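Local coordinates for protein Alp7A (Bacillus subtilis, PDB 5EC0) that binds ADP as a bacterial actin-like cytoskeletal protein and probably polymerises into filaments that segregate plasmids, at residues Phe69-Leu74 against Pro97-Leu102; Ala104-Gln109 against Val157-Leu162; Lys297-Tyr302 against Gly331-Glu336; Ile305-Ala310 against Ser339-Glu344. All blocks are in the same frame, centred on the assembly; numbering follows the deposited sequence.

Interaction 1 of 4, residues Phe69-Leu74 against Pro97-Leu102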
loop_
_atom_site.group_PDB
_atom_site.type_symbol
_atom_site.label_atom_id
_atom_site.label_comp_id
_atom_site.label_asym_id
_atom_site.label_seq_id
_atom_site.Cartn_x
_atom_site.Cartn_y
_atom_site.Cartn_z
ATOM N N PHE A 69 3.224 -10.011 19.938
ATOM C CA PHE A 69 3.800 -9.518 18.686
ATOM C C PHE A 69 4.371 -8.116 18.789
ATOM O O PHE A 69 3.741 -7.219 19.343
ATOM C CB PHE A 69 2.753 -9.511 17.551
ATOM C CG PHE A 69 2.098 -10.839 17.312
ATOM C CD1 PHE A 69 0.947 -11.197 18.009
ATOM C CD2 PHE A 69 2.628 -11.730 16.394
ATOM C CE1 PHE A 69 0.342 -12.431 17.804
ATOM C CE2 PHE A 69 2.030 -12.968 16.181
ATOM C CZ PHE A 69 0.886 -13.319 16.888
ATOM N N LEU A 70 5.559 -7.942 18.219
ATOM C CA LEU A 70 6.094 -6.629 17.896
ATOM C C LEU A 70 5.588 -6.248 16.514
ATOM O O LEU A 70 5.674 -7.045 15.583
ATOM C CB LEU A 70 7.630 -6.631 17.925
ATOM C CG LEU A 70 8.289 -7.047 19.243
ATOM C CD1 LEU A 70 9.807 -7.299 19.101
ATOM C CD2 LEU A 70 8.018 -5.992 20.306
ATOM N N VAL A 71 5.068 -5.031 16.381
ATOM C CA VAL A 71 4.467 -4.568 15.139
ATOM C C VAL A 71 5.070 -3.254 14.658
ATOM O O VAL A 71 5.258 -2.325 15.443
ATOM C CB VAL A 71 2.953 -4.347 15.293
ATOM C CG1 VAL A 71 2.352 -3.886 13.974
ATOM C CG2 VAL A 71 2.260 -5.597 15.865
ATOM N N GLY A 72 5.343 -3.161 13.364
ATOM C CA GLY A 72 5.818 -1.916 12.796
ATOM C C GLY A 72 7.261 -1.631 13.159
ATOM O O GLY A 72 8.096 -2.545 13.219
ATOM N N GLU A 73 7.547 -0.357 13.410
ATOM C CA GLU A 73 8.908 0.106 13.650
ATOM C C GLU A 73 9.554 -0.561 14.864
ATOM O O GLU A 73 10.774 -0.705 14.904
ATOM C CB GLU A 73 8.926 1.630 13.820
ATOM C CG GLU A 73 10.309 2.261 13.740
ATOM C CD GLU A 73 10.980 2.049 12.385
ATOM O OE1 GLU A 73 10.311 2.264 11.349
ATOM O OE2 GLU A 73 12.178 1.679 12.360
ATOM N N LEU A 74 8.749 -0.961 15.850
ATOM C CA LEU A 74 9.293 -1.659 17.014
ATOM C C LEU A 74 9.817 -3.049 16.638
ATOM O O LEU A 74 10.697 -3.586 17.304
ATOM C CB LEU A 74 8.246 -1.774 18.126
ATOM C CG LEU A 74 8.777 -2.278 19.476
ATOM C CD1 LEU A 74 9.923 -1.393 19.991
ATOM C CD2 LEU A 74 7.645 -2.366 20.502
ATOM N N PRO A 97 -1.169 -9.808 8.431
ATOM C CA PRO A 97 -2.072 -8.671 8.177
ATOM C C PRO A 97 -3.080 -8.449 9.300
ATOM O O PRO A 97 -3.359 -7.309 9.692
ATOM C CB PRO A 97 -2.809 -9.071 6.883
ATOM C CG PRO A 97 -1.976 -10.120 6.263
ATOM C CD PRO A 97 -1.284 -10.844 7.385
ATOM N N TYR A 98 -3.632 -9.545 9.801
ATOM C CA TYR A 98 -4.619 -9.482 10.866
ATOM C C TYR A 98 -4.043 -8.811 12.134
ATOM O O TYR A 98 -4.680 -7.932 12.729
ATOM C CB TYR A 98 -5.122 -10.890 11.171
ATOM C CG TYR A 98 -6.028 -10.990 12.372
ATOM C CD1 TYR A 98 -7.333 -10.506 12.328
ATOM C CD2 TYR A 98 -5.591 -11.605 13.543
ATOM C CE1 TYR A 98 -8.164 -10.595 13.425
ATOM C CE2 TYR A 98 -6.423 -11.708 14.645
ATOM C CZ TYR A 98 -7.706 -11.199 14.578
ATOM O OH TYR A 98 -8.532 -11.301 15.672
ATOM N N VAL A 99 -2.842 -9.219 12.536
ATOM C CA VAL A 99 -2.199 -8.627 13.713
ATOM C C VAL A 99 -1.874 -7.146 13.463
ATOM O O VAL A 99 -2.100 -6.295 14.323
ATOM C CB VAL A 99 -0.931 -9.412 14.094
ATOM C CG1 VAL A 99 -0.062 -8.640 15.102
ATOM C CG2 VAL A 99 -1.326 -10.790 14.647
ATOM N N THR A 100 -1.377 -6.818 12.275
ATOM C CA THR A 100 -1.108 -5.417 11.977
ATOM C C THR A 100 -2.386 -4.565 12.071
ATOM O O THR A 100 -2.374 -3.484 12.662
ATOM C CB THR A 100 -0.475 -5.256 10.596
ATOM O OG1 THR A 100 0.603 -6.189 10.465
ATOM C CG2 THR A 100 0.082 -3.851 10.433
ATOM N N PHE A 101 -3.492 -5.069 11.525
ATOM C CA PHE A 101 -4.770 -4.365 11.596
ATOM C C PHE A 101 -5.184 -4.060 13.044
ATOM O O PHE A 101 -5.635 -2.954 13.350
ATOM C CB PHE A 101 -5.851 -5.188 10.875
ATOM C CG PHE A 101 -7.232 -5.026 11.435
ATOM C CD1 PHE A 101 -7.993 -3.902 11.145
ATOM C CD2 PHE A 101 -7.797 -6.034 12.228
ATOM C CE1 PHE A 101 -9.297 -3.766 11.651
ATOM C CE2 PHE A 101 -9.100 -5.913 12.733
ATOM C CZ PHE A 101 -9.845 -4.782 12.451
ATOM N N LEU A 102 -5.013 -5.039 13.928
ATOM C CA LEU A 102 -5.418 -4.894 15.330
ATOM C C LEU A 102 -4.612 -3.818 16.040
ATOM O O LEU A 102 -5.163 -2.973 16.757
ATOM C CB LEU A 102 -5.270 -6.216 16.077
ATOM C CG LEU A 102 -6.181 -7.381 15.712
ATOM C CD1 LEU A 102 -5.803 -8.624 16.533
ATOM C CD2 LEU A 102 -7.657 -7.011 15.923
#
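F69 and V71, successive inward residues of strand 65-71, pack on V99 and T100 of helix 95-112; the helix segment crosses the strand segment at -70°, with 9.3 Å between their axes. The aromatic part is a CH-pi contact. V99 CG2 stands over the centre of the F69 ring, 4.0 Å from the ring centroid and 11° off the ring normal. The sister methyl works nearer the ring's root, V99 CG1 lying 3.8 Å from F69 CG, and the two side chains meet nearly at right angles. V99 carries CG1 anti to its backbone N (chi1 167°), which leaves CG2 beside that N and sets both methyls against the phenyl group. The purely aliphatic part continues along the strand: V71 CG2 touches V99 CG1 at 3.9 Å, and V71 CG1 reaches T100 CG2 at 4.2 Å. The T100 hydroxyl takes no part, being hydrogen-bonded to I96 O within its own helix. An alanine in place of F69 would remove the ring and is likely to leave V99 CG2 without the face it rests on. A helix laid across a sheet, with valines and a phenylalanine filling the interface, is the alpha/beta layering of an actin-like domain.

Interaction 2 of 4, residues Ala104-Gln109 against Val157-Leu162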
loop_
_atom_site.group_PDB
_atom_site.type_symbol
_atom_site.label_atom_id
_atom_site.label_comp_id
_atom_site.label_asym_id
_atom_site.label_seq_id
_atom_site.Cartn_x
_atom_site.Cartn_y
_atom_site.Cartn_z
ATOM N N ALA A 104 -2.865 -1.419 14.513
ATOM C CA ALA A 104 -3.212 -0.158 13.863
ATOM C C ALA A 104 -4.466 0.454 14.484
ATOM O O ALA A 104 -4.471 1.627 14.852
ATOM C CB ALA A 104 -3.408 -0.357 12.344
ATOM N N THR A 105 -5.524 -0.348 14.593
ATOM C CA THR A 105 -6.780 0.123 15.154
ATOM C C THR A 105 -6.588 0.589 16.621
ATOM O O THR A 105 -7.158 1.593 17.037
ATOM C CB THR A 105 -7.859 -0.978 15.100
ATOM O OG1 THR A 105 -8.006 -1.462 13.756
ATOM C CG2 THR A 105 -9.193 -0.441 15.614
ATOM N N ALA A 106 -5.798 -0.151 17.396
ATOM C CA ALA A 106 -5.556 0.198 18.791
ATOM C C ALA A 106 -4.767 1.501 18.879
ATOM O O ALA A 106 -4.996 2.332 19.770
ATOM C CB ALA A 106 -4.821 -0.922 19.504
ATOM N N TYR A 107 -3.846 1.682 17.936
ATOM C CA TYR A 107 -3.084 2.918 17.858
ATOM C C TYR A 107 -3.989 4.120 17.589
ATOM O O TYR A 107 -3.883 5.164 18.243
ATOM C CB TYR A 107 -2.023 2.832 16.771
ATOM C CG TYR A 107 -1.427 4.183 16.475
ATOM C CD1 TYR A 107 -0.682 4.859 17.437
ATOM C CD2 TYR A 107 -1.632 4.799 15.247
ATOM C CE1 TYR A 107 -0.140 6.104 17.178
ATOM C CE2 TYR A 107 -1.093 6.042 14.979
ATOM C CZ TYR A 107 -0.347 6.686 15.955
ATOM O OH TYR A 107 0.180 7.921 15.692
ATOM N N TYR A 108 -4.876 3.974 16.611
ATOM C CA TYR A 108 -5.792 5.054 16.270
ATOM C C TYR A 108 -6.705 5.366 17.454
ATOM O O TYR A 108 -7.005 6.533 17.723
ATOM C CB TYR A 108 -6.621 4.696 15.040
ATOM C CG TYR A 108 -7.603 5.771 14.644
ATOM C CD1 TYR A 108 -7.217 6.820 13.806
ATOM C CD2 TYR A 108 -8.920 5.734 15.088
ATOM C CE1 TYR A 108 -8.114 7.803 13.426
ATOM C CE2 TYR A 108 -9.828 6.723 14.724
ATOM C CZ TYR A 108 -9.423 7.752 13.889
ATOM O OH TYR A 108 -10.328 8.730 13.515
ATOM N N GLN A 109 -7.132 4.322 18.168
ATOM C CA GLN A 109 -7.982 4.513 19.340
ATOM C C GLN A 109 -7.246 5.303 20.418
ATOM O O GLN A 109 -7.827 6.195 21.041
ATOM C CB GLN A 109 -8.452 3.175 19.911
ATOM C CG GLN A 109 -9.625 3.297 20.862
ATOM C CD GLN A 109 -9.256 3.789 22.276
ATOM O OE1 GLN A 109 -8.236 3.391 22.852
ATOM N NE2 GLN A 109 -10.098 4.656 22.834
ATOM N N VAL A 157 -7.715 -7.228 21.202
ATOM C CA VAL A 157 -6.277 -7.076 21.245
ATOM C C VAL A 157 -5.889 -6.336 22.527
ATOM O O VAL A 157 -6.619 -5.444 22.983
ATOM C CB VAL A 157 -5.754 -6.339 19.989
ATOM C CG1 VAL A 157 -6.408 -4.966 19.848
ATOM C CG2 VAL A 157 -4.217 -6.229 20.016
ATOM N N LYS A 158 -4.765 -6.734 23.122
ATOM C CA LYS A 158 -4.187 -6.025 24.268
ATOM C C LYS A 158 -3.035 -5.151 23.818
ATOM O O LYS A 158 -2.201 -5.588 23.042
ATOM C CB LYS A 158 -3.689 -7.002 25.341
ATOM C CG LYS A 158 -4.806 -7.799 26.012
ATOM C CD LYS A 158 -4.271 -8.865 26.950
ATOM C CE LYS A 158 -5.416 -9.480 27.754
ATOM N NZ LYS A 158 -4.971 -10.470 28.787
ATOM N N VAL A 159 -2.994 -3.914 24.294
ATOM C CA VAL A 159 -1.799 -3.091 24.154
ATOM C C VAL A 159 -0.981 -3.293 25.416
ATOM O O VAL A 159 -1.488 -3.108 26.517
ATOM C CB VAL A 159 -2.130 -1.598 23.966
ATOM C CG1 VAL A 159 -0.854 -0.791 23.850
ATOM C CG2 VAL A 159 -2.998 -1.391 22.731
ATOM N N LEU A 160 0.276 -3.697 25.269
ATOM C CA LEU A 160 1.083 -4.020 26.446
ATOM C C LEU A 160 2.109 -2.939 26.713
ATOM O O LEU A 160 2.870 -3.017 27.669
ATOM C CB LEU A 160 1.766 -5.371 26.264
ATOM C CG LEU A 160 0.787 -6.501 25.932
ATOM C CD1 LEU A 160 1.536 -7.756 25.507
ATOM C CD2 LEU A 160 -0.147 -6.792 27.114
ATOM N N THR A 161 2.132 -1.928 25.851
ATOM C CA THR A 161 3.012 -0.779 26.043
ATOM C C THR A 161 2.646 -0.051 27.349
ATOM O O THR A 161 1.532 0.451 27.498
ATOM C CB THR A 161 2.919 0.163 24.825
ATOM O OG1 THR A 161 3.100 -0.602 23.627
ATOM C CG2 THR A 161 3.960 1.259 24.876
ATOM N N LEU A 162 3.570 -0.030 28.306
ATOM C CA LEU A 162 3.347 0.627 29.598
ATOM C C LEU A 162 2.884 2.079 29.437
ATOM O O LEU A 162 3.471 2.842 28.670
ATOM C CB LEU A 162 4.614 0.583 30.453
ATOM C CG LEU A 162 5.030 -0.716 31.159
ATOM C CD1 LEU A 162 5.357 -1.843 30.179
ATOM C CD2 LEU A 162 6.222 -0.446 32.075
#
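A106 on helix 95-112 turns its methyl toward V159 and V157 of strand 153-159, a helix-on-sheet contact in the same alpha/beta layer of the actin-like fold. The close part is one pair of methyl groups, A106 CB and V159 CG2, 3.7 Å apart. V157 sits two residues earlier on the same face of the strand and packs more loosely, its CG1 4.4 Å from A106 CB. The small alanine lets the helix come near, its CA 7.3 Å from that of V159, and all three residues are buried. No hydrogen bond crosses between the segments, so the join is wholly apolar. The strand's other face is different: K158, between the two valines, points away from the helix, is partly exposed, and its NZ makes a long, weak ion pair with E66. Beyond V159 the chain leaves the strand, and L162 at the far end is partly exposed and poorly ordered. On the helix, A106 also packs on L168 of strand 166-179, the neighbour of strand 153-159 in the sheet, so one methyl bears on two strands. V159 holds CG1 anti to its backbone N (chi1 179°), and the methyl left beside that N, CG2, is the one that meets A106 CB.

Interaction 3 of 4, residues Lys297-Tyr302 against Gly331-Glu336. With ADP (adenosine-5'-diphosphate), chain D.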
loop_
_atom_site.group_PDB
_atom_site.type_symbol
_atom_site.label_atom_id
_atom_site.label_comp_id
_atom_site.label_asym_id
_atom_site.label_seq_id
_atom_site.Cartn_x
_atom_site.Cartn_y
_atom_site.Cartn_z
ATOM N N LYS A 297 21.021 6.712 -13.241
ATOM C CA LYS A 297 21.427 5.763 -14.271
ATOM C C LYS A 297 20.840 4.382 -13.981
ATOM O O LYS A 297 20.253 3.755 -14.868
ATOM C CB LYS A 297 22.947 5.694 -14.367
ATOM C CG LYS A 297 23.477 4.727 -15.412
ATOM C CD LYS A 297 24.979 4.890 -15.576
ATOM C CE LYS A 297 25.596 3.731 -16.338
ATOM N NZ LYS A 297 27.067 3.921 -16.516
ATOM N N SER A 298 20.977 3.921 -12.740
ATOM C CA SER A 298 20.402 2.638 -12.348
ATOM C C SER A 298 18.872 2.618 -12.459
ATOM O O SER A 298 18.277 1.613 -12.865
ATOM C CB SER A 298 20.808 2.285 -10.924
ATOM O OG SER A 298 20.374 0.979 -10.603
ATOM N N LEU A 299 18.235 3.724 -12.094
ATOM C CA LEU A 299 16.786 3.803 -12.172
ATOM C C LEU A 299 16.316 3.799 -13.626
ATOM O O LEU A 299 15.241 3.285 -13.931
ATOM C CB LEU A 299 16.270 5.046 -11.458
ATOM C CG LEU A 299 16.391 5.023 -9.931
ATOM C CD1 LEU A 299 15.651 6.215 -9.305
ATOM C CD2 LEU A 299 15.876 3.699 -9.360
ATOM N N LYS A 300 17.116 4.376 -14.514
ATOM C CA LYS A 300 16.733 4.436 -15.919
ATOM C C LYS A 300 16.777 3.038 -16.517
ATOM O O LYS A 300 15.871 2.659 -17.262
ATOM C CB LYS A 300 17.631 5.384 -16.709
ATOM C CG LYS A 300 17.043 5.793 -18.067
ATOM C CD LYS A 300 18.071 6.510 -18.928
ATOM C CE LYS A 300 17.578 6.701 -20.355
ATOM N NZ LYS A 300 18.669 7.271 -21.190
ATOM N N GLU A 301 17.824 2.280 -16.179
ATOM C CA GLU A 301 17.921 0.860 -16.554
ATOM C C GLU A 301 16.663 0.093 -16.174
ATOM O O GLU A 301 16.050 -0.568 -17.018
ATOM C CB GLU A 301 19.119 0.171 -15.883
ATOM C CG GLU A 301 20.494 0.662 -16.284
ATOM C CD GLU A 301 21.586 0.054 -15.419
ATOM O OE1 GLU A 301 21.368 -1.059 -14.881
ATOM O OE2 GLU A 301 22.643 0.700 -15.255
ATOM N N TYR A 302 16.303 0.177 -14.893
ATOM C CA TYR A 302 15.139 -0.518 -14.371
ATOM C C TYR A 302 13.869 -0.088 -15.108
ATOM O O TYR A 302 13.059 -0.921 -15.503
ATOM C CB TYR A 302 14.992 -0.271 -12.856
ATOM C CG TYR A 302 13.854 -1.059 -12.242
ATOM C CD1 TYR A 302 13.992 -2.423 -11.978
ATOM C CD2 TYR A 302 12.634 -0.446 -11.945
ATOM C CE1 TYR A 302 12.940 -3.160 -11.424
ATOM C CE2 TYR A 302 11.580 -1.170 -11.397
ATOM C CZ TYR A 302 11.741 -2.531 -11.143
ATOM O OH TYR A 302 10.715 -3.269 -10.606
ATOM N N GLY A 331 6.513 3.584 -8.947
ATOM C CA GLY A 331 6.116 4.395 -10.089
ATOM C C GLY A 331 6.407 5.858 -9.796
ATOM O O GLY A 331 6.903 6.601 -10.638
ATOM N N GLU A 332 6.092 6.248 -8.571
ATOM C CA GLU A 332 6.387 7.569 -8.023
ATOM C C GLU A 332 7.877 7.917 -8.120
ATOM O O GLU A 332 8.245 9.009 -8.528
ATOM C CB GLU A 332 5.914 7.617 -6.560
ATOM C CG GLU A 332 5.895 9.002 -5.934
ATOM C CD GLU A 332 5.135 9.021 -4.606
ATOM O OE1 GLU A 332 5.794 9.216 -3.567
ATOM O OE2 GLU A 332 3.884 8.843 -4.604
ATOM N N VAL A 333 8.726 6.966 -7.757
ATOM C CA VAL A 333 10.172 7.144 -7.783
ATOM C C VAL A 333 10.701 7.239 -9.218
ATOM O O VAL A 333 11.612 8.030 -9.530
ATOM C CB VAL A 333 10.852 5.979 -7.036
ATOM C CG1 VAL A 333 12.327 5.884 -7.376
ATOM C CG2 VAL A 333 10.625 6.122 -5.518
ATOM N N LEU A 334 10.086 6.449 -10.089
ATOM C CA LEU A 334 10.522 6.308 -11.464
ATOM C C LEU A 334 9.945 7.370 -12.389
ATOM O O LEU A 334 10.176 7.326 -13.599
ATOM C CB LEU A 334 10.142 4.918 -12.000
ATOM C CG LEU A 334 10.756 3.651 -11.405
ATOM C CD1 LEU A 334 10.403 2.478 -12.291
ATOM C CD2 LEU A 334 12.266 3.771 -11.258
ATOM N N GLU A 335 9.191 8.308 -11.830
ATOM C CA GLU A 335 8.420 9.244 -12.644
ATOM C C GLU A 335 9.268 9.982 -13.681
ATOM O O GLU A 335 8.922 10.035 -14.867
ATOM C CB GLU A 335 7.710 10.267 -11.764
ATOM C CG GLU A 335 7.030 11.344 -12.594
ATOM C CD GLU A 335 6.195 12.313 -11.779
ATOM O OE1 GLU A 335 6.333 12.351 -10.534
ATOM O OE2 GLU A 335 5.385 13.031 -12.395
ATOM N N GLU A 336 10.377 10.547 -13.222
ATOM C CA GLU A 336 11.309 11.225 -14.102
ATOM C C GLU A 336 11.861 10.265 -15.175
ATOM O O GLU A 336 11.931 10.610 -16.365
ATOM C CB GLU A 336 12.445 11.836 -13.275
ATOM C CG GLU A 336 13.555 12.510 -14.072
ATOM C CD GLU A 336 14.768 12.862 -13.199
ATOM O OE1 GLU A 336 14.767 12.524 -11.995
ATOM O OE2 GLU A 336 15.721 13.475 -13.715
HETATM P PB ADP D . 5.120 -2.819 -2.273
HETATM O O1B ADP D . 3.826 -2.797 -1.468
HETATM O O2B ADP D . 5.336 -4.034 -3.159
HETATM O O3B ADP D . 6.378 -2.468 -1.514
HETATM P PA ADP D . 4.635 -0.040 -2.930
HETATM O O1A ADP D . 4.320 0.114 -1.459
HETATM O O2A ADP D . 3.706 0.555 -3.974
HETATM O O3A ADP D . 4.933 -1.588 -3.311
HETATM O "O5'" ADP D . 6.095 0.544 -3.205
HETATM C "C5'" ADP D . 7.097 0.604 -2.198
HETATM C "C4'" ADP D . 8.139 1.543 -2.770
HETATM O "O4'" ADP D . 7.632 2.871 -2.684
HETATM C "C3'" ADP D . 9.455 1.563 -2.016
HETATM O "O3'" ADP D . 10.416 0.733 -2.667
HETATM C "C2'" ADP D . 9.902 3.010 -2.080
HETATM O "O2'" ADP D . 11.028 3.083 -2.953
HETATM C "C1'" ADP D . 8.731 3.772 -2.691
HETATM N N9 ADP D . 8.346 4.998 -1.956
HETATM C C8 ADP D . 8.123 6.179 -2.571
HETATM N N7 ADP D . 7.779 7.136 -1.680
HETATM C C5 ADP D . 7.765 6.559 -0.468
HETATM C C6 ADP D . 7.476 7.046 0.895
HETATM N N6 ADP D . 7.133 8.349 1.085
HETATM N N1 ADP D . 7.560 6.153 1.906
HETATM C C2 ADP D . 7.912 4.866 1.680
HETATM N N3 ADP D . 8.193 4.341 0.460
HETATM C C4 ADP D . 8.141 5.144 -0.642
#
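Helix 292-313, through L299 and Y302, meets residues 331-336, on helices 328-333 and 335-346; the backbones come nearest at L299 and L334, with CA atoms 6.8 Å apart. L334 holds CG anti to its carbonyl carbon (chi1 -65°), bringing both methyls between these two. Its CD1 lies in the plane of the Y302 ring, at the edge, 3.7 Å from Y302 CD2, while its CD2 is 4.1 Å from L299 CD2. The other branch of L299 crosses V333 at about a right angle, CD1 to V333 CG1 at 3.9 Å. V333 is two-sided: its CG2 touches C8 of ADP at 3.9 Å, so the packing backs onto the nucleotide pocket. An alanine at L334 would lack both branches and would probably open a gap between L299 and the Y302 edge. Y302 meets F243 of helix 243-254 edge-to-face, V333 packs on I269 and Y270 of helix 262-272, and G329, at the start of helix 328-333 just after strand 322-327, hydrogen-bonds ADP.

Interaction 4 of 4, residues Ile305-Ala310 against Ser339-Glu344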
loop_
_atom_site.group_PDB
_atom_site.type_symbol
_atom_site.label_atom_id
_atom_site.label_comp_id
_atom_site.label_asym_id
_atom_site.label_seq_id
_atom_site.Cartn_x
_atom_site.Cartn_y
_atom_site.Cartn_z
ATOM N N ILE A 305 13.386 -1.666 -18.421
ATOM C CA ILE A 305 12.798 -2.986 -18.246
ATOM C C ILE A 305 11.279 -2.882 -17.977
ATOM O O ILE A 305 10.501 -3.657 -18.522
ATOM C CB ILE A 305 13.510 -3.755 -17.106
ATOM C CG1 ILE A 305 14.968 -4.045 -17.493
ATOM C CG2 ILE A 305 12.811 -5.067 -16.817
ATOM C CD1 ILE A 305 15.887 -4.229 -16.301
ATOM N N LYS A 306 10.849 -1.914 -17.168
ATOM C CA LYS A 306 9.422 -1.789 -16.860
ATOM C C LYS A 306 8.597 -1.392 -18.088
ATOM O O LYS A 306 7.562 -2.000 -18.368
ATOM C CB LYS A 306 9.183 -0.779 -15.728
ATOM C CG LYS A 306 9.838 -1.097 -14.386
ATOM C CD LYS A 306 9.376 -2.420 -13.771
ATOM C CE LYS A 306 10.324 -3.561 -14.117
ATOM N NZ LYS A 306 9.845 -4.861 -13.586
ATOM N N ILE A 307 9.055 -0.385 -18.826
ATOM C CA ILE A 307 8.309 0.081 -19.985
ATOM C C ILE A 307 8.134 -1.063 -20.974
ATOM O O ILE A 307 7.048 -1.264 -21.510
ATOM C CB ILE A 307 8.997 1.272 -20.684
ATOM C CG1 ILE A 307 9.082 2.467 -19.745
ATOM C CG2 ILE A 307 8.219 1.687 -21.928
ATOM C CD1 ILE A 307 7.738 2.878 -19.160
ATOM N N ALA A 308 9.204 -1.828 -21.184
ATOM C CA ALA A 308 9.191 -2.948 -22.125
ATOM C C ALA A 308 8.266 -4.066 -21.654
ATOM O O ALA A 308 7.585 -4.684 -22.466
ATOM C CB ALA A 308 10.608 -3.487 -22.340
ATOM N N GLN A 309 8.246 -4.324 -20.347
ATOM C CA GLN A 309 7.334 -5.315 -19.786
ATOM C C GLN A 309 5.882 -4.916 -20.045
ATOM O O GLN A 309 5.083 -5.723 -20.512
ATOM C CB GLN A 309 7.558 -5.482 -18.280
ATOM C CG GLN A 309 8.607 -6.508 -17.871
ATOM C CD GLN A 309 8.777 -6.591 -16.347
ATOM O OE1 GLN A 309 8.040 -5.948 -15.579
ATOM N NE2 GLN A 309 9.749 -7.384 -15.905
ATOM N N ALA A 310 5.551 -3.663 -19.741
ATOM C CA ALA A 310 4.187 -3.170 -19.871
ATOM C C ALA A 310 3.737 -3.206 -21.319
ATOM O O ALA A 310 2.612 -3.610 -21.630
ATOM C CB ALA A 310 4.076 -1.757 -19.324
ATOM N N SER A 339 9.434 9.447 -17.936
ATOM C CA SER A 339 9.310 10.520 -18.912
ATOM C C SER A 339 10.466 10.492 -19.915
ATOM O O SER A 339 10.248 10.633 -21.107
ATOM C CB SER A 339 9.245 11.871 -18.209
ATOM O OG SER A 339 9.294 12.918 -19.155
ATOM N N VAL A 340 11.687 10.265 -19.431
ATOM C CA VAL A 340 12.866 10.214 -20.285
ATOM C C VAL A 340 12.841 9.006 -21.221
ATOM O O VAL A 340 13.068 9.126 -22.432
ATOM C CB VAL A 340 14.174 10.150 -19.451
ATOM C CG1 VAL A 340 15.393 10.025 -20.376
ATOM C CG2 VAL A 340 14.305 11.370 -18.539
ATOM N N VAL A 341 12.574 7.836 -20.648
ATOM C CA VAL A 341 12.611 6.601 -21.411
ATOM C C VAL A 341 11.509 6.561 -22.473
ATOM O O VAL A 341 11.767 6.163 -23.616
ATOM C CB VAL A 341 12.500 5.356 -20.487
ATOM C CG1 VAL A 341 12.024 4.138 -21.270
ATOM C CG2 VAL A 341 13.850 5.074 -19.790
ATOM N N THR A 342 10.294 6.983 -22.121
ATOM C CA THR A 342 9.198 6.895 -23.082
ATOM C C THR A 342 9.408 7.898 -24.219
ATOM O O THR A 342 9.038 7.640 -25.368
ATOM C CB THR A 342 7.810 7.100 -22.413
ATOM O OG1 THR A 342 7.786 8.322 -21.672
ATOM C CG2 THR A 342 7.526 5.952 -21.474
ATOM N N GLU A 343 10.045 9.021 -23.911
ATOM C CA GLU A 343 10.346 9.993 -24.942
ATOM C C GLU A 343 11.388 9.458 -25.915
ATOM O O GLU A 343 11.280 9.689 -27.117
ATOM C CB GLU A 343 10.827 11.303 -24.339
ATOM C CG GLU A 343 10.964 12.380 -25.401
ATOM C CD GLU A 343 11.574 13.651 -24.877
ATOM O OE1 GLU A 343 10.935 14.304 -24.026
ATOM O OE2 GLU A 343 12.685 14.004 -25.328
ATOM N N GLU A 344 12.390 8.740 -25.404
ATOM C CA GLU A 344 13.429 8.150 -26.266
ATOM C C GLU A 344 12.855 7.062 -27.158
ATOM O O GLU A 344 13.301 6.856 -28.280
ATOM C CB GLU A 344 14.575 7.547 -25.440
ATOM C CG GLU A 344 15.510 8.536 -24.765
ATOM C CD GLU A 344 16.582 7.833 -23.932
ATOM O OE1 GLU A 344 16.384 6.645 -23.587
ATOM O OE2 GLU A 344 17.622 8.458 -23.635
#
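I307 of helix 292-313 is set against V341 and T342 of helix 335-346, and these three buried side chains make the whole contact between the two segments. Toward V341 the isoleucine lies alongside: the two side chains slide past each other in opposite directions, with I307 CG1 3.7 Å from V341 CG1. Toward T342 it lies across, at about a right angle, and its terminal I307 CD1 comes 3.9 Å from T342 CG2. I307 CG1 is anti to the carbonyl carbon (chi1 -62°), and a second bend at chi2 (-54°) brings CD1 round to the threonine while CG1 stays beside V341 CG1. T342 presents only its methyl here. Its OG1 stands between the backbone N and the carbonyl carbon (chi1 54°), where it is hydrogen-bonded to I338 O of its own helix and to S351 OG of helix 348-354. The backbones are nearest at I307 and T342, whose CA atoms are 7.5 Å apart, and no hydrogen bond joins the segments. On another side of helix 292-313, K306 NZ donates to Q309 OE1 at 2.9 Å from above the carbonyl plane and also forms a salt bridge with D218, tying this helix to strand 218-223. The arrangement is plain helix-helix packing by beta-branched side chains (isoleucine, valine and the methyl of a threonine), away from the nucleotide site, within the C-terminal domain of this actin-like ATPase family.

The four contacts form two pairs on opposite sides of the chain's centre. Interactions 1 and 2 come first along the chain, have centres 10 Å apart and share helix 95-112, which rests V99 on strand 65-71 and, about two turns on, A106 on strand 153-159 of the same sheet; L102 O touches V157 CG1 between them. Interactions 3 and 4 have centres 9 Å apart, and their segments alternate because both pair helix 292-313 with helix 335-346, interaction 3 also taking in V333 of helix 328-333; a K300-E344 salt bridge joins them. Interactions 2 and 4 are farthest apart, centres 44 Å. ADP borders interaction 3, consistent with the actin-like plan of two halves flanking a nucleotide cleft.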